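Local atomic coordinates of berberine bridge enzyme-like 28 (Arabidopsis thaliana, PDB entry 5D79), a protein that binds FAD as an oxidoreductase of the berberine bridge enzyme-like family and takes part in the plant's adaptation to salt stress. Residues A[67-72]-A[431-436]. Numbering follows the deposited sequence.
Sequences NPRFSV and AYWREE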
ATOM      1  N   ASN A  67       8.258  -8.724  -3.733  1.00 27.28           N
ATOM      2  CA  ASN A  67       8.251  -8.723  -5.190  1.00 28.37           C
ATOM      3  C   ASN A  67       9.550  -9.403  -5.668  1.00 27.28           C
ATOM      4  O   ASN A  67      10.588  -8.746  -5.842  1.00 23.20           O
ATOM      5  CB  ASN A  67       8.114  -7.302  -5.746  1.00 26.02           C
ATOM      6  CG  ASN A  67       7.593  -7.283  -7.177  1.00 22.40           C
ATOM      7  OD1 ASN A  67       7.640  -8.299  -7.885  1.00 22.87           O
ATOM      8  ND2 ASN A  67       7.096  -6.128  -7.611  1.00 19.23           N
ATOM      9  N   PRO A  68       9.493 -10.736  -5.846  1.00 27.63           N
ATOM     10  CA  PRO A  68      10.635 -11.632  -6.098  1.00 32.61           C
ATOM     11  C   PRO A  68      11.549 -11.226  -7.263  1.00 33.62           C
ATOM     12  O   PRO A  68      12.755 -11.535  -7.236  1.00 31.13           O
ATOM     13  CB  PRO A  68       9.956 -12.973  -6.391  1.00 31.56           C
ATOM     14  CG  PRO A  68       8.706 -12.917  -5.593  1.00 29.64           C
ATOM     15  CD  PRO A  68       8.239 -11.490  -5.681  1.00 26.18           C
ATOM     16  N   ARG A  69      10.993 -10.532  -8.253  1.00 30.81           N
ATOM     17  CA  ARG A  69      11.762 -10.088  -9.409  1.00 29.78           C
ATOM     18  C   ARG A  69      12.910  -9.179  -8.979  1.00 31.74           C
ATOM     19  O   ARG A  69      13.880  -8.986  -9.717  1.00 36.13           O
ATOM     20  CB  ARG A  69      10.854  -9.373 -10.418  1.00 26.93           C
ATOM     21  CG  ARG A  69      10.219  -8.113  -9.887  1.00 27.23           C
ATOM     22  CD  ARG A  69       9.231  -7.504 -10.888  1.00 35.24           C
ATOM     23  NE  ARG A  69       9.862  -6.704 -11.942  1.00 39.29           N
ATOM     24  CZ  ARG A  69       9.434  -5.504 -12.335  1.00 42.04           C
ATOM     25  NH1 ARG A  69      10.070  -4.859 -13.304  1.00 45.51           N
ATOM     26  NH2 ARG A  69       8.371  -4.945 -11.765  1.00 38.80           N
ATOM     27  N   PHE A  70      12.797  -8.627  -7.775  1.00 28.54           N
ATOM     28  CA  PHE A  70      13.836  -7.765  -7.236  1.00 30.48           C
ATOM     29  C   PHE A  70      14.701  -8.503  -6.232  1.00 35.58           C
ATOM     30  O   PHE A  70      15.392  -7.890  -5.418  1.00 40.06           O
ATOM     31  CB  PHE A  70      13.221  -6.529  -6.592  1.00 26.29           C
ATOM     32  CG  PHE A  70      12.544  -5.626  -7.570  1.00 23.82           C
ATOM     33  CD1 PHE A  70      13.276  -4.995  -8.566  1.00 28.14           C
ATOM     34  CD2 PHE A  70      11.184  -5.406  -7.498  1.00 22.45           C
ATOM     35  CE1 PHE A  70      12.661  -4.155  -9.476  1.00 28.28           C
ATOM     36  CE2 PHE A  70      10.552  -4.565  -8.397  1.00 23.48           C
ATOM     37  CZ  PHE A  70      11.289  -3.937  -9.390  1.00 30.17           C
ATOM     38  N   SER A  71      14.661  -9.826  -6.298  1.00 34.74           N
ATOM     39  CA  SER A  71      15.540 -10.638  -5.476  1.00 35.65           C
ATOM     40  C   SER A  71      16.599 -11.309  -6.336  1.00 38.04           C
ATOM     41  O   SER A  71      17.263 -12.235  -5.890  1.00 43.20           O
ATOM     42  CB  SER A  71      14.746 -11.692  -4.718  1.00 33.46           C
ATOM     43  OG  SER A  71      14.168 -12.594  -5.629  1.00 27.33           O
ATOM     44  N   VAL A  72      16.751 -10.851  -7.573  1.00 36.31           N
ATOM     45  CA  VAL A  72      17.704 -11.470  -8.489  1.00 41.03           C
ATOM     46  C   VAL A  72      19.118 -10.918  -8.261  1.00 45.96           C
ATOM     47  O   VAL A  72      19.282  -9.816  -7.728  1.00 47.27           O
ATOM     48  CB  VAL A  72      17.278 -11.278  -9.965  1.00 37.54           C
ATOM     49  CG1 VAL A  72      16.068 -12.149 -10.277  1.00 34.82           C
ATOM     50  CG2 VAL A  72      16.979  -9.826 -10.265  1.00 29.99           C
ATOM     51  N   ALA A 431      -0.024  -7.120 -13.276  1.00 17.67           N
ATOM     52  CA  ALA A 431       0.216  -8.427 -13.850  1.00 18.75           C
ATOM     53  C   ALA A 431       1.109  -9.218 -12.907  1.00 19.82           C
ATOM     54  O   ALA A 431       2.133  -8.715 -12.463  1.00 21.50           O
ATOM     55  CB  ALA A 431       0.846  -8.308 -15.235  1.00 18.04           C
ATOM     56  N   TYR A 432       0.697 -10.442 -12.588  1.00 20.74           N
ATOM     57  CA  TYR A 432       1.482 -11.344 -11.759  1.00 18.13           C
ATOM     58  C   TYR A 432       2.105 -12.428 -12.624  1.00 20.67           C
ATOM     59  O   TYR A 432       1.571 -12.784 -13.674  1.00 22.04           O
ATOM     60  CB  TYR A 432       0.614 -11.973 -10.664  1.00 18.65           C
ATOM     61  CG  TYR A 432       0.124 -10.971  -9.640  1.00 18.82           C
ATOM     62  CD1 TYR A 432      -1.049 -10.256  -9.840  1.00 20.19           C
ATOM     63  CD2 TYR A 432       0.839 -10.740  -8.478  1.00 18.29           C
ATOM     64  CE1 TYR A 432      -1.486  -9.331  -8.907  1.00 20.54           C
ATOM     65  CE2 TYR A 432       0.406  -9.832  -7.543  1.00 17.74           C
ATOM     66  CZ  TYR A 432      -0.753  -9.122  -7.761  1.00 20.29           C
ATOM     67  OH  TYR A 432      -1.169  -8.202  -6.825  1.00 19.18           O
ATOM     68  N   TRP A 433       3.248 -12.939 -12.192  1.00 22.19           N
ATOM     69  CA  TRP A 433       3.865 -14.065 -12.870  1.00 22.13           C
ATOM     70  C   TRP A 433       4.718 -14.862 -11.888  1.00 22.82           C
ATOM     71  O   TRP A 433       5.135 -14.342 -10.856  1.00 22.43           O
ATOM     72  CB  TRP A 433       4.695 -13.597 -14.080  1.00 18.04           C
ATOM     73  CG  TRP A 433       5.916 -12.755 -13.787  1.00 20.02           C
ATOM     74  CD1 TRP A 433       7.192 -13.204 -13.548  1.00 23.30           C
ATOM     75  CD2 TRP A 433       5.991 -11.323 -13.760  1.00 22.68           C
ATOM     76  NE1 TRP A 433       8.044 -12.137 -13.352  1.00 20.39           N
ATOM     77  CE2 TRP A 433       7.333 -10.975 -13.480  1.00 18.24           C
ATOM     78  CE3 TRP A 433       5.050 -10.300 -13.935  1.00 20.79           C
ATOM     79  CZ2 TRP A 433       7.753  -9.658 -13.374  1.00 17.93           C
ATOM     80  CZ3 TRP A 433       5.472  -8.987 -13.822  1.00 21.60           C
ATOM     81  CH2 TRP A 433       6.812  -8.679 -13.543  1.00 23.72           C
ATOM     82  N   ARG A 434       4.961 -16.131 -12.206  1.00 21.81           N
ATOM     83  CA  ARG A 434       5.733 -16.999 -11.326  1.00 24.66           C
ATOM     84  C   ARG A 434       7.194 -16.561 -11.290  1.00 25.20           C
ATOM     85  O   ARG A 434       7.769 -16.214 -12.322  1.00 23.44           O
ATOM     86  CB  ARG A 434       5.616 -18.459 -11.774  1.00 28.86           C
ATOM     87  CG  ARG A 434       4.212 -19.027 -11.664  1.00 31.03           C
ATOM     88  CD  ARG A 434       4.168 -20.505 -12.041  1.00 35.57           C
ATOM     89  NE  ARG A 434       5.021 -21.335 -11.193  1.00 38.28           N
ATOM     90  CZ  ARG A 434       4.639 -21.875 -10.038  1.00 41.85           C
ATOM     91  NH1 ARG A 434       3.409 -21.679  -9.568  1.00 37.87           N
ATOM     92  NH2 ARG A 434       5.492 -22.615  -9.345  1.00 45.99           N
ATOM     93  N   GLU A 435       7.786 -16.581 -10.098  1.00 25.37           N
ATOM     94  CA  GLU A 435       9.135 -16.066  -9.886  1.00 28.04           C
ATOM     95  C   GLU A 435      10.205 -16.841 -10.658  1.00 30.08           C
ATOM     96  O   GLU A 435      11.271 -16.303 -10.962  1.00 32.32           O
ATOM     97  CB  GLU A 435       9.465 -16.075  -8.394  1.00 32.30           C
ATOM     98  CG  GLU A 435       9.267 -17.421  -7.727  1.00 33.40           C
ATOM     99  CD  GLU A 435       9.532 -17.369  -6.241  1.00 34.08           C
ATOM    100  OE1 GLU A 435      10.266 -16.466  -5.793  1.00 31.09           O
ATOM    101  OE2 GLU A 435       8.996 -18.229  -5.517  1.00 38.11           O
ATOM    102  N   GLU A 436       9.912 -18.104 -10.957  1.00 29.93           N
ATOM    103  CA  GLU A 436      10.772 -18.958 -11.774  1.00 28.96           C
ATOM    104  C   GLU A 436      11.193 -18.286 -13.070  1.00 29.99           C
ATOM    105  O   GLU A 436      12.342 -18.375 -13.488  1.00 31.00           O
ATOM    106  CB  GLU A 436      10.050 -20.269 -12.097  1.00 30.69           C
ATOM    107  CG  GLU A 436       9.937 -21.233 -10.927  1.00 36.66           C
ATOM    108  CD  GLU A 436       8.894 -20.837  -9.876  1.00 39.71           C
ATOM    109  OE1 GLU A 436       8.168 -19.828 -10.053  1.00 33.50           O
ATOM    110  OE2 GLU A 436       8.805 -21.555  -8.856  1.00 42.58           O
TER
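Arg69 and Trp433 illustrate how an arginine can pack its CD and NE against an indole while its NH2 bonds elsewhere. CD of Arg69 lies 3.6 Å from CZ2 of Trp433, on the benzo part of the indole, and NE follows at 3.9 Å from the same carbon. CH2 of Trp433 lies over one face of the guanidinium, whose plane is tilted 57° from the indole, so this is oblique van der Waals packing rather than a flat stack. A bend at chi3 (-81°) turns the guanidinium so that CZ of Phe70 sits 3.8 Å above its plane, and NH2 is hydrogen-bonded to Phe365 O. Replacing Arg69 by alanine would probably cost CZ2 and CH2 of Trp433 their packing against CD and leave Phe365 O without its side-chain donor.

The second pairing is also van der Waals: CB of Pro68 touches CB of Glu435 at 3.7 Å and OE1 of Glu435 at 3.6 Å. Beyond CG the glutamate runs extended across the proline, and OE1 makes a salt bridge with Arg360.

Trp433 is fixed in turn by NE1 bonding to Asp438 and by a stack on Tyr447. The contact joins the loop after helix 58-63 to the end of strand 425-434 in the seven-stranded antiparallel sheet, alongside outermost strand 363-372, where Ser364 touches both segments, and beside helix 441-458, whose Leu448 meets Arg69 and Trp433.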